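Local structure of single-stranded-DNA-specific exonuclease RecJ (Thermus thermophilus, 2ZXR) at residues 211-216 / 246-251; 217-222 / 231-236. The protein degrades single-stranded DNA in the 5' to 3' direction as a divalent-metal-dependent exonuclease of the RecJ family, with no detectable activity on single-stranded RNA. All coordinates share one frame; numbering follows the deposited sequence.

Contact 1 of 2, residues 211-216 / 246-251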
ATOM      1  N   ALA A 211      17.268 -15.764   5.119  1.00 18.79           N
ATOM      2  CA  ALA A 211      16.527 -14.573   4.741  1.00 17.09           C
ATOM      3  C   ALA A 211      15.143 -14.876   4.141  1.00 17.09           C
ATOM      4  O   ALA A 211      14.276 -14.015   4.188  1.00 16.75           O
ATOM      5  CB  ALA A 211      17.351 -13.726   3.791  1.00 16.30           C
ATOM      6  N   ASP A 212      14.938 -16.067   3.563  1.00 16.89           N
ATOM      7  CA  ASP A 212      13.615 -16.401   3.013  1.00 16.71           C
ATOM      8  C   ASP A 212      12.629 -16.530   4.178  1.00 16.89           C
ATOM      9  O   ASP A 212      11.519 -15.966   4.123  1.00 16.85           O
ATOM     10  CB  ASP A 212      13.626 -17.679   2.146  1.00 16.93           C
ATOM     11  CG  ASP A 212      14.412 -18.837   2.762  1.00 18.60           C
ATOM     12  OD1 ASP A 212      14.592 -19.870   2.043  1.00 17.83           O
ATOM     13  OD2 ASP A 212      14.844 -18.729   3.941  1.00 16.96           O
ATOM     14  N   LEU A 213      13.031 -17.234   5.237  1.00 14.86           N
ATOM     15  CA  LEU A 213      12.170 -17.351   6.420  1.00 15.57           C
ATOM     16  C   LEU A 213      11.890 -15.960   6.992  1.00 15.59           C
ATOM     17  O   LEU A 213      10.765 -15.648   7.350  1.00 16.36           O
ATOM     18  CB  LEU A 213      12.854 -18.163   7.540  1.00 14.78           C
ATOM     19  CG  LEU A 213      13.084 -19.651   7.291  1.00 16.06           C
ATOM     20  CD1 LEU A 213      13.974 -20.255   8.390  1.00 14.67           C
ATOM     21  CD2 LEU A 213      11.710 -20.341   7.244  1.00 16.02           C
ATOM     22  N   ALA A 214      12.937 -15.143   7.096  1.00 15.79           N
ATOM     23  CA  ALA A 214      12.816 -13.799   7.661  1.00 16.18           C
ATOM     24  C   ALA A 214      11.894 -12.892   6.829  1.00 15.99           C
ATOM     25  O   ALA A 214      11.132 -12.094   7.387  1.00 14.30           O
ATOM     26  CB  ALA A 214      14.232 -13.148   7.799  1.00 15.65           C
ATOM     27  N   ALA A 215      11.993 -13.006   5.505  1.00 15.11           N
ATOM     28  CA  ALA A 215      11.150 -12.229   4.578  1.00 16.62           C
ATOM     29  C   ALA A 215       9.675 -12.629   4.728  1.00 16.52           C
ATOM     30  O   ALA A 215       8.784 -11.772   4.725  1.00 16.99           O
ATOM     31  CB  ALA A 215      11.603 -12.456   3.108  1.00 14.63           C
ATOM     32  N   VAL A 216       9.419 -13.933   4.845  1.00 16.33           N
ATOM     33  CA  VAL A 216       8.041 -14.399   5.016  1.00 16.20           C
ATOM     34  C   VAL A 216       7.450 -13.801   6.306  1.00 16.79           C
ATOM     35  O   VAL A 216       6.297 -13.329   6.323  1.00 16.25           O
ATOM     36  CB  VAL A 216       7.960 -15.977   5.044  1.00 16.13           C
ATOM     37  CG1 VAL A 216       6.549 -16.436   5.477  1.00 16.97           C
ATOM     38  CG2 VAL A 216       8.273 -16.552   3.617  1.00 13.49           C
ATOM     39  N   VAL A 246      13.265 -27.247   2.957  1.00 21.40           N
ATOM     40  CA  VAL A 246      12.350 -27.939   2.052  1.00 20.98           C
ATOM     41  C   VAL A 246      10.869 -27.680   2.276  1.00 20.16           C
ATOM     42  O   VAL A 246      10.110 -27.638   1.325  1.00 21.31           O
ATOM     43  CB  VAL A 246      12.632 -29.493   2.022  1.00 22.99           C
ATOM     44  CG1 VAL A 246      12.144 -30.190   3.319  1.00 21.36           C
ATOM     45  CG2 VAL A 246      11.946 -30.097   0.800  1.00 22.73           C
ATOM     46  N   GLY A 247      10.459 -27.477   3.524  1.00 20.23           N
ATOM     47  CA  GLY A 247       9.059 -27.199   3.820  1.00 19.07           C
ATOM     48  C   GLY A 247       8.575 -25.865   3.252  1.00 19.38           C
ATOM     49  O   GLY A 247       7.436 -25.748   2.775  1.00 18.86           O
ATOM     50  N   LEU A 248       9.442 -24.857   3.295  1.00 18.25           N
ATOM     51  CA  LEU A 248       9.080 -23.552   2.775  1.00 18.55           C
ATOM     52  C   LEU A 248       9.040 -23.629   1.244  1.00 19.89           C
ATOM     53  O   LEU A 248       8.127 -23.120   0.600  1.00 19.15           O
ATOM     54  CB  LEU A 248      10.099 -22.506   3.221  1.00 17.07           C
ATOM     55  CG  LEU A 248       9.821 -21.103   2.665  1.00 16.27           C
ATOM     56  CD1 LEU A 248       8.417 -20.640   3.102  1.00 14.42           C
ATOM     57  CD2 LEU A 248      10.897 -20.128   3.173  1.00 14.56           C
ATOM     58  N   ARG A 249      10.039 -24.265   0.654  1.00 20.78           N
ATOM     59  CA  ARG A 249      10.043 -24.379  -0.795  1.00 23.45           C
ATOM     60  C   ARG A 249       8.757 -25.090  -1.270  1.00 23.01           C
ATOM     61  O   ARG A 249       8.086 -24.639  -2.182  1.00 23.72           O
ATOM     62  CB  ARG A 249      11.287 -25.152  -1.259  1.00 25.48           C
ATOM     63  CG  ARG A 249      11.253 -25.481  -2.723  1.00 29.97           C
ATOM     64  CD  ARG A 249      12.515 -26.175  -3.180  1.00 34.89           C
ATOM     65  NE  ARG A 249      12.303 -26.770  -4.497  1.00 39.58           N
ATOM     66  CZ  ARG A 249      13.226 -27.439  -5.178  1.00 41.32           C
ATOM     67  NH1 ARG A 249      14.446 -27.602  -4.665  1.00 40.90           N
ATOM     68  NH2 ARG A 249      12.921 -27.948  -6.367  1.00 41.80           N
ATOM     69  N   LEU A 250       8.408 -26.192  -0.623  1.00 23.41           N
ATOM     70  CA  LEU A 250       7.210 -26.950  -0.981  1.00 23.32           C
ATOM     71  C   LEU A 250       5.918 -26.147  -0.722  1.00 22.35           C
ATOM     72  O   LEU A 250       4.972 -26.219  -1.502  1.00 21.74           O
ATOM     73  CB  LEU A 250       7.203 -28.280  -0.196  1.00 24.64           C
ATOM     74  CG  LEU A 250       7.199 -29.656  -0.911  1.00 28.00           C
ATOM     75  CD1 LEU A 250       8.126 -29.682  -2.133  1.00 27.38           C
ATOM     76  CD2 LEU A 250       7.600 -30.758   0.113  1.00 26.93           C
ATOM     77  N   LEU A 251       5.854 -25.385   0.366  1.00 21.52           N
ATOM     78  CA  LEU A 251       4.631 -24.616   0.589  1.00 21.68           C
ATOM     79  C   LEU A 251       4.523 -23.588  -0.545  1.00 22.07           C
ATOM     80  O   LEU A 251       3.449 -23.403  -1.128  1.00 21.50           O
ATOM     81  CB  LEU A 251       4.664 -23.906   1.940  1.00 21.18           C
ATOM     82  CG  LEU A 251       3.484 -22.997   2.296  1.00 22.25           C
ATOM     83  CD1 LEU A 251       2.135 -23.742   2.131  1.00 23.04           C
ATOM     84  CD2 LEU A 251       3.665 -22.546   3.756  1.00 20.74           C
TER
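The carboxylate of Asp212 is gripped at both oxygens while its flank serves as a packing surface for Leu248. The backbone N of Leu213 gives Asp212 OD2 a short but bent bond of 2.7 Å (133° at the hydrogen), arriving on the anti side and 32° out of the carboxylate plane. Trp245 NE1 adds a weak hydrogen bond to the same oxygen, and Ser243 OG is hydrogen-bonded to OD1. A chi1 of 45° tucks CG between the backbone N and the carbonyl carbon, folding the acid back over the first turn of its helix. Leu248 CD2 then lies 3.8 Å from Asp212 CG, the two side chains lying alongside each other and pointing opposite ways. The two branches of Leu248 divide the work: CD2 also meets Leu213 CD2 at 4.2 Å, whereas CD1 faces Val216 CG2 tip to tip at 4.1 Å. Ile240, from the connecting loop, touches Asp212, Val216 and Leu248. Here a helix of the DHH domain meets helix 246-254; the segment axes come within 11.1 Å and cross at 54°, and at that separation Leu248 is the residue of 246-251 that makes the contact. Ser243 and Trp245 lie in the short link leading into helix 246-254, and the buried acid thus bonds to that link; these donors and the N-terminal end of helix 211-220 would probably favour its negative charge.

Contact 2 of 2, residues 217-222 / 231-236. With MG (magnesium ion), chain B.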
ATOM      1  N   GLY A 217       8.223 -13.800   7.394  1.00 16.81           N
ATOM      2  CA  GLY A 217       7.691 -13.217   8.626  1.00 16.09           C
ATOM      3  C   GLY A 217       7.456 -11.710   8.497  1.00 16.53           C
ATOM      4  O   GLY A 217       6.477 -11.165   9.010  1.00 17.08           O
ATOM      5  N   THR A 218       8.376 -11.028   7.822  1.00 17.56           N
ATOM      6  CA  THR A 218       8.313  -9.573   7.602  1.00 17.27           C
ATOM      7  C   THR A 218       7.043  -9.187   6.823  1.00 17.78           C
ATOM      8  O   THR A 218       6.311  -8.268   7.196  1.00 18.21           O
ATOM      9  CB  THR A 218       9.576  -9.134   6.823  1.00 17.64           C
ATOM     10  OG1 THR A 218      10.729  -9.459   7.615  1.00 17.93           O
ATOM     11  CG2 THR A 218       9.560  -7.623   6.506  1.00 17.00           C
ATOM     12  N   ILE A 219       6.792  -9.903   5.738  1.00 17.93           N
ATOM     13  CA  ILE A 219       5.609  -9.655   4.926  1.00 18.68           C
ATOM     14  C   ILE A 219       4.336  -9.978   5.738  1.00 18.84           C
ATOM     15  O   ILE A 219       3.394  -9.188   5.789  1.00 18.57           O
ATOM     16  CB  ILE A 219       5.678 -10.498   3.619  1.00 17.12           C
ATOM     17  CG1 ILE A 219       6.817  -9.963   2.723  1.00 17.54           C
ATOM     18  CG2 ILE A 219       4.344 -10.454   2.907  1.00 19.07           C
ATOM     19  CD1 ILE A 219       7.140 -10.856   1.474  1.00 12.77           C
ATOM     20  N   ALA A 220       4.337 -11.121   6.413  1.00 18.59           N
ATOM     21  CA  ALA A 220       3.188 -11.538   7.224  1.00 18.84           C
ATOM     22  C   ALA A 220       2.863 -10.535   8.336  1.00 19.93           C
ATOM     23  O   ALA A 220       1.700 -10.351   8.692  1.00 21.49           O
ATOM     24  CB  ALA A 220       3.458 -12.930   7.839  1.00 17.35           C
ATOM     25  N   ASP A 221       3.884  -9.910   8.904  1.00 19.87           N
ATOM     26  CA  ASP A 221       3.700  -8.939   9.977  1.00 21.33           C
ATOM     27  C   ASP A 221       3.096  -7.632   9.471  1.00 22.45           C
ATOM     28  O   ASP A 221       2.666  -6.802  10.276  1.00 21.98           O
ATOM     29  CB  ASP A 221       5.051  -8.621  10.638  1.00 22.64           C
ATOM     30  CG  ASP A 221       4.943  -7.543  11.734  1.00 23.95           C
ATOM     31  OD1 ASP A 221       5.436  -6.407  11.542  1.00 25.95           O
ATOM     32  OD2 ASP A 221       4.358  -7.824  12.787  1.00 22.70           O
ATOM     33  N   VAL A 222       3.108  -7.449   8.145  1.00 22.67           N
ATOM     34  CA  VAL A 222       2.600  -6.246   7.497  1.00 23.43           C
ATOM     35  C   VAL A 222       3.383  -5.018   7.933  1.00 24.21           C
ATOM     36  O   VAL A 222       2.823  -3.963   8.169  1.00 24.33           O
ATOM     37  CB  VAL A 222       1.098  -6.016   7.770  1.00 24.86           C
ATOM     38  CG1 VAL A 222       0.560  -4.891   6.847  1.00 25.37           C
ATOM     39  CG2 VAL A 222       0.316  -7.324   7.517  1.00 23.37           C
ATOM     40  N   ALA A 231      15.319  -4.497   1.648  1.00 18.08           N
ATOM     41  CA  ALA A 231      16.483  -5.276   1.269  1.00 18.49           C
ATOM     42  C   ALA A 231      16.340  -6.731   1.709  1.00 19.67           C
ATOM     43  O   ALA A 231      16.721  -7.648   0.976  1.00 18.78           O
ATOM     44  CB  ALA A 231      17.741  -4.671   1.891  1.00 20.54           C
ATOM     45  N   LEU A 232      15.784  -6.935   2.904  1.00 18.68           N
ATOM     46  CA  LEU A 232      15.626  -8.280   3.437  1.00 17.77           C
ATOM     47  C   LEU A 232      14.658  -9.073   2.585  1.00 17.45           C
ATOM     48  O   LEU A 232      14.941 -10.231   2.207  1.00 17.51           O
ATOM     49  CB  LEU A 232      15.134  -8.238   4.891  1.00 18.13           C
ATOM     50  CG  LEU A 232      14.861  -9.639   5.483  1.00 18.38           C
ATOM     51  CD1 LEU A 232      16.197 -10.364   5.753  1.00 19.92           C
ATOM     52  CD2 LEU A 232      14.085  -9.514   6.738  1.00 18.78           C
ATOM     53  N   VAL A 233      13.530  -8.449   2.258  1.00 16.04           N
ATOM     54  CA  VAL A 233      12.518  -9.110   1.444  1.00 16.91           C
ATOM     55  C   VAL A 233      13.050  -9.426   0.027  1.00 17.42           C
ATOM     56  O   VAL A 233      12.834 -10.510  -0.485  1.00 17.78           O
ATOM     57  CB  VAL A 233      11.208  -8.250   1.425  1.00 16.80           C
ATOM     58  CG1 VAL A 233      10.245  -8.724   0.337  1.00 15.25           C
ATOM     59  CG2 VAL A 233      10.530  -8.363   2.831  1.00 16.03           C
ATOM     60  N   LYS A 234      13.772  -8.502  -0.589  1.00 17.74           N
ATOM     61  CA  LYS A 234      14.298  -8.789  -1.918  1.00 19.74           C
ATOM     62  C   LYS A 234      15.193 -10.039  -1.842  1.00 19.81           C
ATOM     63  O   LYS A 234      15.063 -10.951  -2.649  1.00 20.94           O
ATOM     64  CB  LYS A 234      15.087  -7.593  -2.463  1.00 20.26           C
ATOM     65  CG  LYS A 234      14.204  -6.359  -2.796  1.00 23.02           C
ATOM     66  CD  LYS A 234      15.077  -5.089  -3.069  1.00 24.44           C
ATOM     67  CE  LYS A 234      15.434  -4.931  -4.535  1.00 26.29           C
ATOM     68  NZ  LYS A 234      14.384  -4.082  -5.237  1.00 26.29           N
ATOM     69  N   GLU A 235      16.085 -10.078  -0.865  1.00 19.33           N
ATOM     70  CA  GLU A 235      16.970 -11.227  -0.695  1.00 20.28           C
ATOM     71  C   GLU A 235      16.178 -12.525  -0.447  1.00 19.39           C
ATOM     72  O   GLU A 235      16.394 -13.527  -1.120  1.00 19.77           O
ATOM     73  CB  GLU A 235      17.923 -10.973   0.478  1.00 21.03           C
ATOM     74  CG  GLU A 235      18.988 -12.057   0.724  1.00 24.43           C
ATOM     75  CD  GLU A 235      19.983 -12.189  -0.427  1.00 25.65           C
ATOM     76  OE1 GLU A 235      20.309 -11.170  -1.063  1.00 28.63           O
ATOM     77  OE2 GLU A 235      20.463 -13.301  -0.686  1.00 24.60           O
ATOM     78  N   GLY A 236      15.264 -12.505   0.521  1.00 19.06           N
ATOM     79  CA  GLY A 236      14.501 -13.697   0.842  1.00 18.22           C
ATOM     80  C   GLY A 236      13.561 -14.191  -0.243  1.00 17.91           C
ATOM     81  O   GLY A 236      13.468 -15.402  -0.472  1.00 18.25           O
TER
HETATM   82 MG    MG B 667       5.190  -9.271  14.474  1.00 15.27          MG
HETATM   83  O   HOH W   1       3.377 -10.456  13.575  1.00 24.14           O
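The helical turn that packs Thr218 and Ile219 against Val233 runs straight on into a metal ligand: Asp221 binds the magnesium ion through one oxygen, OD2 at 2.4 Å, with OD1 remaining 4.1 Å from the metal. Directly after it, Val222 adopts positive phi (62°) in a Schellman motif that ends the helix. In the packed turn, Thr218 OG1 lies 3.5 Å from Leu232 CD2, and its hydrogen-bonding need is met within its own helix by Ala214 O, one turn earlier, a bond made possible because OG1 sits beside the backbone N (chi1 -61°). The same torsion puts CG2 anti to the backbone N, where it meets Val233 CG2 at 3.9 Å. Helices 211-220 and 227-239 are consecutive, and the contact packs the second against the C-terminal part of the first, in the DHH phosphoesterase fold next to its metal centre. Val233 uses both branches, for its CG1 receives Ile219 CD1 at 3.9 Å as the two side chains cross at about a right angle. Ile219 reaches that far with an extended chi2 of 171°, and its side chain also rests on Ala261, Val264 and Ala265 of helix 261-277. Asp84, Asp136 and the consecutive histidines His160 and His161 are among the other ligands of the metal, and the oxygen of a water lies 2.3 Å from the magnesium.

Both contacts draw on helix 211-220: contact 1 uses its first turns and contact 2 its C-terminal end, with centres 11 Å apart. Along the chain, contact 2 is nested within the loop that contact 1 closes, so helices 211-220, 227-239 and 246-254 come in succession and the first packs against both of the others. The contacts also touch directly, as where Ala214 CB meets Leu232 CD2 at 3.8 Å and Asp212 CB lies 3.5 Å from Gly236 O. Packing on both neighbours is thus built into the same helix that delivers Asp221 to the metal site, while the Val216 side chain of contact 1 remains about 12 Å from the ion.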